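Local coordinates for exported protein (PDB 4I17) that is of unknown function but, as an exported protein built from TPR repeats, probably offers a helical scaffold for binding other proteins, at residues E28-Y33 with A45-V50; K56-A61 with R87-N92; Q9-G14 with N39-T44. One frame throughout, in Å; residues are numbered along the deposited sequence. Where two conformers were deposited one is given.

Contact 1: residues E28-Y33 with A45-V50; sequences EKYSEY and AYNCGV
The ring of Tyr30 meets Asn47 and Cys48 through CD2 and CE2, and both neighbours approach it obliquely. Tyr30 CE2 lies 3.9 Å from Asn47 CB, while Tyr30 CD2 comes within 4.1 Å of Cys48 CA. The amide of Asn47 is turned 27° from the ring plane, so the two flat groups are far from perpendicular although only the CB carbon of Asn47 makes the contact. This is packing between consecutive antiparallel helices, 23-36 and 42-54, of the kind from which a TPR superhelix is assembled. The short axes are 9.4 Å apart at closest approach and cross at -139°, and the backbones come nearest where Tyr30 faces Cys48.

On Tyr30, CB already faces the cysteine; with CG anti to the carbonyl carbon (chi1 -71°), the ring is carried across the neighbouring helix to Asn47. The phenol end looks to the preceding helix, where its OH is hydrogen-bonded to Asn15 OD1 and the side chain also rests on Leu18. The aromatic group therefore bridges three helices, its polar tip satisfied and its CB side packed against sulfur.

Cys48 is buried, and Tyr64 of helix 58-70 touches both it and Ser31, closing this side of the interface. Ser31 turns its hydroxyl back to its own helix, where OG is hydrogen-bonded to Phe27 O. The thiol fills the angle between the two residues of helix 23-36: Cys48 SG lies 3.7 Å from Tyr30 CB and 3.8 Å from Ser31 N.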
loop_
_atom_site.group_PDB
_atom_site.type_symbol
_atom_site.label_atom_id
_atom_site.label_comp_id
_atom_site.label_asym_id
_atom_site.label_seq_id
_atom_site.Cartn_x
_atom_site.Cartn_y
_atom_site.Cartn_z
ATOM N N GLU A 28 -7.298 -16.022 -25.618
ATOM C CA GLU A 28 -7.984 -15.952 -26.920
ATOM C C GLU A 28 -9.406 -16.566 -26.820
ATOM O O GLU A 28 -10.388 -15.958 -27.233
ATOM C CB GLU A 28 -7.139 -16.711 -27.975
ATOM C CG GLU A 28 -7.738 -16.799 -29.374
ATOM C CD GLU A 28 -7.564 -18.132 -30.093
ATOM O OE1 GLU A 28 -6.576 -18.853 -29.815
ATOM O OE2 GLU A 28 -8.422 -18.452 -30.948
ATOM N N LYS A 29 -9.492 -17.782 -26.273
ATOM C CA LYS A 29 -10.759 -18.519 -26.188
ATOM C C LYS A 29 -11.710 -17.901 -25.166
ATOM O O LYS A 29 -12.891 -17.722 -25.466
ATOM C CB LYS A 29 -10.497 -19.984 -25.834
ATOM C CG LYS A 29 -9.652 -20.723 -26.866
ATOM C CD LYS A 29 -10.388 -20.887 -28.178
ATOM C CE LYS A 29 -9.487 -21.527 -29.224
ATOM N NZ LYS A 29 -10.213 -21.711 -30.513
ATOM N N TYR A 30 -11.197 -17.541 -23.977
ATOM C CA TYR A 30 -12.051 -16.947 -22.951
ATOM C C TYR A 30 -12.538 -15.578 -23.380
ATOM O O TYR A 30 -13.681 -15.238 -23.088
ATOM C CB TYR A 30 -11.304 -16.801 -21.622
ATOM C CG TYR A 30 -10.991 -18.071 -20.863
ATOM C CD1 TYR A 30 -11.819 -19.184 -20.946
ATOM C CD2 TYR A 30 -9.899 -18.132 -20.000
ATOM C CE1 TYR A 30 -11.587 -20.316 -20.166
ATOM C CE2 TYR A 30 -9.646 -19.265 -19.232
ATOM C CZ TYR A 30 -10.472 -20.360 -19.339
ATOM O OH TYR A 30 -10.226 -21.449 -18.557
ATOM N N SER A 31 -11.657 -14.740 -23.965
ATOM C CA SER A 31 -12.103 -13.386 -24.341
ATOM C C SER A 31 -13.222 -13.454 -25.387
ATOM O O SER A 31 -14.194 -12.716 -25.270
ATOM C CB SER A 31 -10.954 -12.522 -24.845
ATOM O OG SER A 31 -10.330 -13.140 -25.952
ATOM N N GLU A 32 -13.128 -14.395 -26.331
ATOM C CA GLU A 32 -14.166 -14.578 -27.352
ATOM C C GLU A 32 -15.443 -15.106 -26.709
ATOM O O GLU A 32 -16.517 -14.609 -27.006
ATOM C CB GLU A 32 -13.680 -15.524 -28.465
ATOM C CG GLU A 32 -14.609 -15.559 -29.677
ATOM C CD GLU A 32 -14.885 -14.254 -30.413
ATOM O OE1 GLU A 32 -14.004 -13.361 -30.424
ATOM O OE2 GLU A 32 -15.976 -14.143 -31.019
ATOM N N TYR A 33 -15.324 -16.069 -25.793
ATOM C CA TYR A 33 -16.491 -16.618 -25.085
ATOM C C TYR A 33 -17.223 -15.521 -24.321
ATOM O O TYR A 33 -18.448 -15.418 -24.430
ATOM C CB TYR A 33 -16.007 -17.721 -24.138
ATOM C CG TYR A 33 -16.968 -18.042 -23.022
ATOM C CD1 TYR A 33 -18.105 -18.806 -23.253
ATOM C CD2 TYR A 33 -16.689 -17.665 -21.708
ATOM C CE1 TYR A 33 -18.979 -19.136 -22.215
ATOM C CE2 TYR A 33 -17.553 -17.988 -20.666
ATOM C CZ TYR A 33 -18.687 -18.735 -20.922
ATOM O OH TYR A 33 -19.515 -19.068 -19.887
ATOM N N ALA A 45 -14.216 -14.727 -16.330
ATOM C CA ALA A 45 -13.620 -13.378 -16.413
ATOM C C ALA A 45 -12.361 -13.252 -15.533
ATOM O O ALA A 45 -11.368 -12.692 -15.991
ATOM C CB ALA A 45 -14.630 -12.325 -16.012
ATOM N N TYR A 46 -12.398 -13.779 -14.294
ATOM C CA TYR A 46 -11.252 -13.742 -13.408
ATOM C C TYR A 46 -10.085 -14.530 -14.070
ATOM O O TYR A 46 -8.966 -14.025 -14.154
ATOM C CB TYR A 46 -11.613 -14.291 -12.000
ATOM C CG TYR A 46 -10.378 -14.350 -11.121
ATOM C CD1 TYR A 46 -9.898 -13.206 -10.484
ATOM C CD2 TYR A 46 -9.604 -15.505 -11.053
ATOM C CE1 TYR A 46 -8.696 -13.217 -9.789
ATOM C CE2 TYR A 46 -8.400 -15.529 -10.357
ATOM C CZ TYR A 46 -7.945 -14.375 -9.737
ATOM O OH TYR A 46 -6.765 -14.370 -9.044
ATOM N N ASN A 47 -10.360 -15.760 -14.555
ATOM C CA ASN A 47 -9.303 -16.562 -15.185
ATOM C C ASN A 47 -8.727 -15.843 -16.392
ATOM O O ASN A 47 -7.522 -15.892 -16.611
ATOM C CB ASN A 47 -9.862 -17.922 -15.622
ATOM C CG ASN A 47 -10.047 -18.864 -14.465
ATOM O OD1 ASN A 47 -9.421 -18.736 -13.399
ATOM N ND2 ASN A 47 -10.872 -19.860 -14.668
ATOM N N CYS A 48 -9.599 -15.173 -17.170
ATOM C CA CYS A 48 -9.199 -14.442 -18.382
ATOM C C CYS A 48 -8.270 -13.285 -18.006
ATOM O O CYS A 48 -7.250 -13.089 -18.669
ATOM C CB CYS A 48 -10.427 -13.957 -19.146
ATOM S SG CYS A 48 -10.076 -13.387 -20.833
ATOM N N GLY A 49 -8.579 -12.580 -16.906
ATOM C CA GLY A 49 -7.729 -11.482 -16.405
ATOM C C GLY A 49 -6.336 -11.955 -16.046
ATOM O O GLY A 49 -5.341 -11.305 -16.409
ATOM N N VAL A 50 -6.244 -13.110 -15.342
ATOM C CA VAL A 50 -4.933 -13.698 -14.974
ATOM C C VAL A 50 -4.164 -14.063 -16.261
ATOM O O VAL A 50 -2.971 -13.767 -16.367
ATOM C CB VAL A 50 -5.075 -14.928 -14.058
ATOM C CG1 VAL A 50 -3.691 -15.530 -13.734
ATOM C CG2 VAL A 50 -5.837 -14.565 -12.770
#

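Contact 2: residues K56-A61 with R87-N92; sequences KKYKEA and RDMKNN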
loop_
_atom_site.group_PDB
_atom_site.type_symbol
_atom_site.label_atom_id
_atom_site.label_comp_id
_atom_site.label_asym_id
_atom_site.label_seq_id
_atom_site.Cartn_x
_atom_site.Cartn_y
_atom_site.Cartn_z
ATOM N N LYS A 56 1.086 -10.383 -20.826
ATOM C CA LYS A 56 1.421 -8.961 -20.852
ATOM C C LYS A 56 0.382 -8.062 -21.540
ATOM O O LYS A 56 0.727 -6.975 -21.994
ATOM C CB LYS A 56 2.826 -8.725 -21.455
ATOM C CG LYS A 56 3.899 -9.503 -20.700
ATOM C CD LYS A 56 5.289 -9.253 -21.250
ATOM C CE LYS A 56 6.298 -10.126 -20.556
ATOM N NZ LYS A 56 6.586 -9.644 -19.180
ATOM N N LYS A 57 -0.882 -8.484 -21.570
ATOM C CA LYS A 57 -1.980 -7.659 -22.086
ATOM C C LYS A 57 -2.579 -7.008 -20.836
ATOM O O LYS A 57 -3.649 -7.407 -20.349
ATOM C CB LYS A 57 -2.985 -8.515 -22.892
ATOM C CG LYS A 57 -2.355 -9.240 -24.095
ATOM C CD LYS A 57 -3.448 -9.907 -24.954
ATOM C CE LYS A 57 -2.916 -10.667 -26.156
ATOM N NZ LYS A 57 -2.206 -9.792 -27.118
ATOM N N TYR A 58 -1.827 -6.076 -20.245
ATOM C CA TYR A 58 -2.217 -5.479 -18.960
ATOM C C TYR A 58 -3.507 -4.716 -18.970
ATOM O O TYR A 58 -4.246 -4.848 -17.993
ATOM C CB TYR A 58 -1.112 -4.607 -18.370
ATOM C CG TYR A 58 0.238 -5.288 -18.353
ATOM C CD1 TYR A 58 0.424 -6.498 -17.685
ATOM C CD2 TYR A 58 1.342 -4.703 -18.967
ATOM C CE1 TYR A 58 1.657 -7.141 -17.696
ATOM C CE2 TYR A 58 2.577 -5.343 -18.987
ATOM C CZ TYR A 58 2.737 -6.537 -18.314
ATOM O OH TYR A 58 3.958 -7.139 -18.286
ATOM N N LYS A 59 -3.808 -3.930 -20.032
ATOM C CA LYS A 59 -5.056 -3.160 -20.002
ATOM C C LYS A 59 -6.252 -4.097 -20.072
ATOM O O LYS A 59 -7.274 -3.857 -19.401
ATOM C CB LYS A 59 -5.095 -2.093 -21.129
ATOM C CG LYS A 59 -6.364 -1.222 -21.155
ATOM C CD LYS A 59 -6.522 -0.322 -19.908
ATOM C CE LYS A 59 -7.822 0.450 -19.887
ATOM N NZ LYS A 59 -8.983 -0.418 -19.556
ATOM N N GLU A 60 -6.111 -5.162 -20.884
ATOM C CA GLU A 60 -7.138 -6.182 -21.054
ATOM C C GLU A 60 -7.355 -6.885 -19.706
ATOM O O GLU A 60 -8.501 -7.095 -19.296
ATOM C CB GLU A 60 -6.718 -7.148 -22.178
ATOM C CG GLU A 60 -6.483 -6.432 -23.510
ATOM C CD GLU A 60 -5.097 -5.916 -23.899
ATOM O OE1 GLU A 60 -4.361 -5.342 -23.054
ATOM O OE2 GLU A 60 -4.776 -6.038 -25.104
ATOM N N ALA A 61 -6.248 -7.197 -18.981
ATOM C CA ALA A 61 -6.335 -7.855 -17.670
ATOM C C ALA A 61 -7.229 -7.029 -16.716
ATOM O O ALA A 61 -8.199 -7.551 -16.138
ATOM C CB ALA A 61 -4.935 -8.029 -17.077
ATOM N N ARG A 87 0.329 -2.035 -11.757
ATOM C CA ARG A 87 1.728 -2.094 -11.313
ATOM C C ARG A 87 2.607 -2.490 -12.520
ATOM O O ARG A 87 3.646 -1.886 -12.774
ATOM C CB ARG A 87 1.849 -3.128 -10.168
ATOM C CG ARG A 87 3.203 -3.141 -9.430
ATOM C CD ARG A 87 3.209 -4.099 -8.239
ATOM N NE ARG A 87 2.993 -5.494 -8.645
ATOM C CZ ARG A 87 2.243 -6.370 -7.982
ATOM N NH1 ARG A 87 1.659 -6.027 -6.839
ATOM N NH2 ARG A 87 2.086 -7.603 -8.446
ATOM N N ASP A 88 2.154 -3.492 -13.293
ATOM C CA ASP A 88 2.848 -3.997 -14.499
ATOM C C ASP A 88 2.868 -2.927 -15.618
ATOM O O ASP A 88 3.821 -2.873 -16.404
ATOM C CB ASP A 88 2.190 -5.278 -14.981
ATOM C CG ASP A 88 2.380 -6.488 -14.081
ATOM O OD1 ASP A 88 3.398 -6.539 -13.365
ATOM O OD2 ASP A 88 1.540 -7.423 -14.150
HETATM N N MSE A 89 1.854 -2.040 -15.653
HETATM C CA MSE A 89 1.811 -0.880 -16.574
HETATM C C MSE A 89 2.631 0.290 -16.032
HETATM O O MSE A 89 2.643 1.363 -16.655
HETATM C CB MSE A 89 0.372 -0.407 -16.803
HETATM C CG MSE A 89 -0.387 -1.266 -17.806
HETATM SE SE MSE A 89 -2.235 -0.651 -17.960
HETATM C CE MSE A 89 -3.214 -1.857 -16.755
ATOM N N LYS A 90 3.276 0.103 -14.850
ATOM C CA LYS A 90 4.103 1.100 -14.143
ATOM C C LYS A 90 3.249 2.350 -13.841
ATOM O O LYS A 90 3.668 3.498 -14.041
ATOM C CB LYS A 90 5.406 1.428 -14.915
ATOM C CG LYS A 90 6.162 0.157 -15.320
ATOM C CD LYS A 90 7.645 0.363 -15.514
ATOM C CE LYS A 90 8.421 -0.909 -15.236
ATOM N NZ LYS A 90 8.129 -1.983 -16.227
ATOM N N ASN A 91 2.011 2.097 -13.363
ATOM C CA ASN A 91 1.103 3.181 -13.038
ATOM C C ASN A 91 0.822 3.114 -11.556
ATOM O O ASN A 91 -0.119 2.435 -11.141
ATOM C CB ASN A 91 -0.183 3.071 -13.886
ATOM C CG ASN A 91 -1.127 4.234 -13.709
ATOM O OD1 ASN A 91 -1.118 4.921 -12.705
ATOM N ND2 ASN A 91 -2.045 4.391 -14.628
ATOM N N ASN A 92 1.658 3.760 -10.754
ATOM C CA ASN A 92 1.519 3.729 -9.283
ATOM C C ASN A 92 0.222 4.360 -8.769
ATOM O O ASN A 92 -0.309 3.906 -7.776
ATOM C CB ASN A 92 2.681 4.486 -8.645
ATOM C CG ASN A 92 3.988 3.754 -8.610
ATOM O OD1 ASN A 92 4.083 2.566 -8.925
ATOM N ND2 ASN A 92 5.028 4.465 -8.206
#
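Tyr58, in the first turn of helix 58-70, packs on Asp88 and Met89 where helix 75-88 runs out, so that a helix start is set against a helix end. The ring takes Asp88 CB over one face in a CH-pi contact, the carbon standing 3.5 Å from the ring centroid and 19° off the normal. The methylene is displaced toward the rim and comes closest at Tyr58 CE1, 3.3 Å from Asp88 CB. The carboxylate plane is inclined 45° to the ring, and Asp88 OD2 lies 3.6 Å from Tyr58 CE1. On the opposite ring face the carbonyl oxygen of Lys56 stands 3.8 Å above the plane, near the rim.

Both segments belong to the turns that separate the helices of a TPR array, and both use the same device. Lys56 and Lys90 each adopt positive phi as the residue that closes a Schellman motif, after which Lys57 and Asn91 take the N-cap positions of the following helices.

Met89, modelled as selenomethionine, supplies the second half of the contact. Its chain runs alongside Tyr58, pointing the other way, with Met89 CG 3.5 Å from Tyr58 CB. A turn about the CG-SE bond (chi3 -97°) then carries the terminal methyl to the backbone, where Met89 CE rests 3.4 Å from Tyr58 O and 3.9 Å from Lys59 N. The ammonium of Lys59 turns away to a salt bridge with Asp63. Asp88 OD2 also lies close to Asp53 OD1, a pairing of like charges that may raise the proton affinity of one of them. At the phenol end, Tyr58 OH makes a weak hydrogen bond to a glycerol, probably from the crystallisation liquor, which is also hydrogen-bonded to Lys56 NZ.

Contact 3: residues Q9-G14 with N39-T44; sequences QLKNEG and NQDSVT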
loop_
_atom_site.group_PDB
_atom_site.type_symbol
_atom_site.label_atom_id
_atom_site.label_comp_id
_atom_site.label_asym_id
_atom_site.label_seq_id
_atom_site.Cartn_x
_atom_site.Cartn_y
_atom_site.Cartn_z
ATOM N N GLN A 9 -18.233 -24.343 -26.311
ATOM C CA GLN A 9 -17.056 -24.977 -26.894
ATOM C C GLN A 9 -15.840 -24.075 -26.675
ATOM O O GLN A 9 -14.770 -24.577 -26.325
ATOM C CB GLN A 9 -17.270 -25.231 -28.372
ATOM C CG GLN A 9 -16.185 -26.088 -29.017
ATOM C CD GLN A 9 -16.566 -26.513 -30.410
ATOM O OE1 GLN A 9 -17.749 -26.673 -30.742
ATOM N NE2 GLN A 9 -15.564 -26.725 -31.253
ATOM N N LEU A 10 -16.007 -22.736 -26.858
ATOM C CA LEU A 10 -14.874 -21.803 -26.624
ATOM C C LEU A 10 -14.425 -21.846 -25.187
ATOM O O LEU A 10 -13.224 -21.878 -24.932
ATOM C CB LEU A 10 -15.225 -20.370 -27.000
ATOM C CG LEU A 10 -15.462 -20.102 -28.479
ATOM C CD1 LEU A 10 -16.163 -18.774 -28.658
ATOM C CD2 LEU A 10 -14.148 -20.113 -29.271
ATOM N N LYS A 11 -15.368 -21.868 -24.236
ATOM C CA LYS A 11 -14.973 -21.939 -22.822
ATOM C C LYS A 11 -14.232 -23.268 -22.524
ATOM O O LYS A 11 -13.239 -23.256 -21.802
ATOM C CB LYS A 11 -16.199 -21.795 -21.928
ATOM C CG LYS A 11 -15.879 -21.851 -20.431
ATOM C CD LYS A 11 -17.148 -21.861 -19.646
ATOM C CE LYS A 11 -16.900 -21.963 -18.166
ATOM N NZ LYS A 11 -18.159 -22.283 -17.429
ATOM N N ASN A 12 -14.699 -24.393 -23.086
ATOM C CA ASN A 12 -14.050 -25.700 -22.877
ATOM C C ASN A 12 -12.648 -25.696 -23.474
ATOM O O ASN A 12 -11.724 -26.240 -22.846
ATOM C CB ASN A 12 -14.884 -26.862 -23.472
ATOM C CG ASN A 12 -16.133 -27.150 -22.684
ATOM O OD1 ASN A 12 -16.210 -26.900 -21.482
ATOM N ND2 ASN A 12 -17.137 -27.714 -23.339
ATOM N N GLU A 13 -12.483 -25.092 -24.674
ATOM C CA GLU A 13 -11.168 -24.950 -25.335
ATOM C C GLU A 13 -10.236 -24.082 -24.472
ATOM O O GLU A 13 -9.054 -24.396 -24.373
ATOM C CB GLU A 13 -11.293 -24.347 -26.746
ATOM C CG GLU A 13 -11.884 -25.343 -27.734
ATOM C CD GLU A 13 -12.284 -24.858 -29.117
ATOM O OE1 GLU A 13 -12.251 -23.631 -29.371
ATOM O OE2 GLU A 13 -12.668 -25.718 -29.942
ATOM N N GLY A 14 -10.762 -22.987 -23.898
ATOM C CA GLY A 14 -9.975 -22.125 -23.003
ATOM C C GLY A 14 -9.548 -22.875 -21.749
ATOM O O GLY A 14 -8.395 -22.764 -21.324
ATOM N N ASN A 39 -20.443 -11.093 -21.225
ATOM C CA ASN A 39 -19.553 -10.957 -20.054
ATOM C C ASN A 39 -20.240 -11.323 -18.749
ATOM O O ASN A 39 -20.127 -10.588 -17.772
ATOM C CB ASN A 39 -19.044 -9.506 -19.961
ATOM C CG ASN A 39 -18.239 -9.090 -21.149
ATOM O OD1 ASN A 39 -17.374 -9.826 -21.624
ATOM N ND2 ASN A 39 -18.484 -7.888 -21.628
ATOM N N GLN A 40 -20.944 -12.439 -18.723
ATOM C CA GLN A 40 -21.725 -12.821 -17.542
ATOM C C GLN A 40 -21.004 -13.811 -16.615
ATOM O O GLN A 40 -21.302 -13.857 -15.423
ATOM C CB GLN A 40 -23.069 -13.415 -17.987
ATOM C CG GLN A 40 -24.004 -12.394 -18.641
ATOM C CD GLN A 40 -24.472 -11.324 -17.669
ATOM O OE1 GLN A 40 -24.018 -10.171 -17.708
ATOM N NE2 GLN A 40 -25.373 -11.695 -16.766
ATOM N N ASP A 41 -20.076 -14.598 -17.151
ATOM C CA ASP A 41 -19.377 -15.623 -16.376
ATOM C C ASP A 41 -18.176 -15.007 -15.659
ATOM O O ASP A 41 -17.083 -14.938 -16.216
ATOM C CB ASP A 41 -18.951 -16.745 -17.323
ATOM C CG ASP A 41 -18.277 -17.950 -16.696
ATOM O OD1 ASP A 41 -17.948 -17.893 -15.489
ATOM O OD2 ASP A 41 -18.026 -18.926 -17.425
ATOM N N SER A 42 -18.370 -14.604 -14.397
ATOM C CA SER A 42 -17.302 -13.980 -13.609
ATOM C C SER A 42 -16.126 -14.917 -13.290
ATOM O O SER A 42 -14.993 -14.435 -13.136
ATOM C CB SER A 42 -17.871 -13.414 -12.318
ATOM O OG SER A 42 -18.681 -14.395 -11.699
ATOM N N VAL A 43 -16.377 -16.224 -13.141
ATOM C CA VAL A 43 -15.295 -17.204 -12.869
ATOM C C VAL A 43 -14.320 -17.186 -14.071
ATOM O O VAL A 43 -13.103 -17.049 -13.891
ATOM C CB VAL A 43 -15.861 -18.632 -12.614
ATOM C CG1 VAL A 43 -14.727 -19.656 -12.502
ATOM C CG2 VAL A 43 -16.751 -18.655 -11.359
ATOM N N THR A 44 -14.886 -17.243 -15.301
ATOM C CA THR A 44 -14.090 -17.191 -16.520
ATOM C C THR A 44 -13.478 -15.809 -16.668
ATOM O O THR A 44 -12.328 -15.725 -17.057
ATOM C CB THR A 44 -14.932 -17.588 -17.724
ATOM O OG1 THR A 44 -15.317 -18.950 -17.526
ATOM C CG2 THR A 44 -14.160 -17.473 -19.032
#
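Lys11 of helix 7-19 reaches across to the OD2 end of Asp41 and to the hydroxyl of Thr44, the two residues that tie off the N-terminus of helix 42-54 with an Asp N-cap. The contact thus joins the first helix of the TPR array to the start of the third, past the end of the helix between them. Along 39-44 the chain first turns at Asn39, whose positive phi belongs to the turn after helix 23-36 and whose carbonyl oxygen is hydrogen-bonded to Lys71 NZ.

At Asp41 the carboxylate divides its work between its two oxygens. OD1 makes the capping bond, Asp41 OD1 accepting from Thr44 N at 3.1 Å with a nearly straight N-H...O angle of 169°. That donor stands well above the carboxylate plane, 67° out of it. OD2 serves several partners: Thr44 OG1 donates to Asp41 OD2 over 2.7 Å, again from above the plane, and Tyr33 OH of helix 23-36 is hydrogen-bonded to the same oxygen. Lys11 adds a salt bridge, although its hydrogen bond is weak, with Lys11 NZ 3.4 Å from Asp41 OD2. The positive charge and the hydroxyls would be expected to stabilise the ionised carboxylate.

Lys11 gets there because its chain is extended from end to end, with CG trans to the backbone N (chi1 -180°), and it crosses Asp41 at about a right angle. Much of the touching is therefore done by methylenes: Lys11 CE lies 3.3 Å from Asp41 OD2, about as near as the ammonium nitrogen.

Three residues on, Thr44, which supplies both donors to the cap, is buried, its side chain packed on Tyr30. The lysine crosses its hydroxyl at a slant, and Thr44 OG1 sits 3.5 Å from Lys11 CE.

How the contacts relate
Contacts 1 and 3 form one cluster, their centres about 7 Å apart, and both draw on helix 42-54. Their segments alternate along the chain, so helices 7-19, 23-36 and 42-54 are stitched together as a group; direct links between the two include the Lys29-Glu13 salt bridge and Lys29 CB packing on Leu10 O. Contact 2, between helices 58-70 and 75-88, follows later in sequence, its centre about 16 Å from that of contact 1 and about 22 Å from that of contact 3. It touches contact 1 where Ala61 CB packs on Gly49 O. Together the three trace the N-terminal part of a TPR stack, in which each helix is held by neighbours close in sequence.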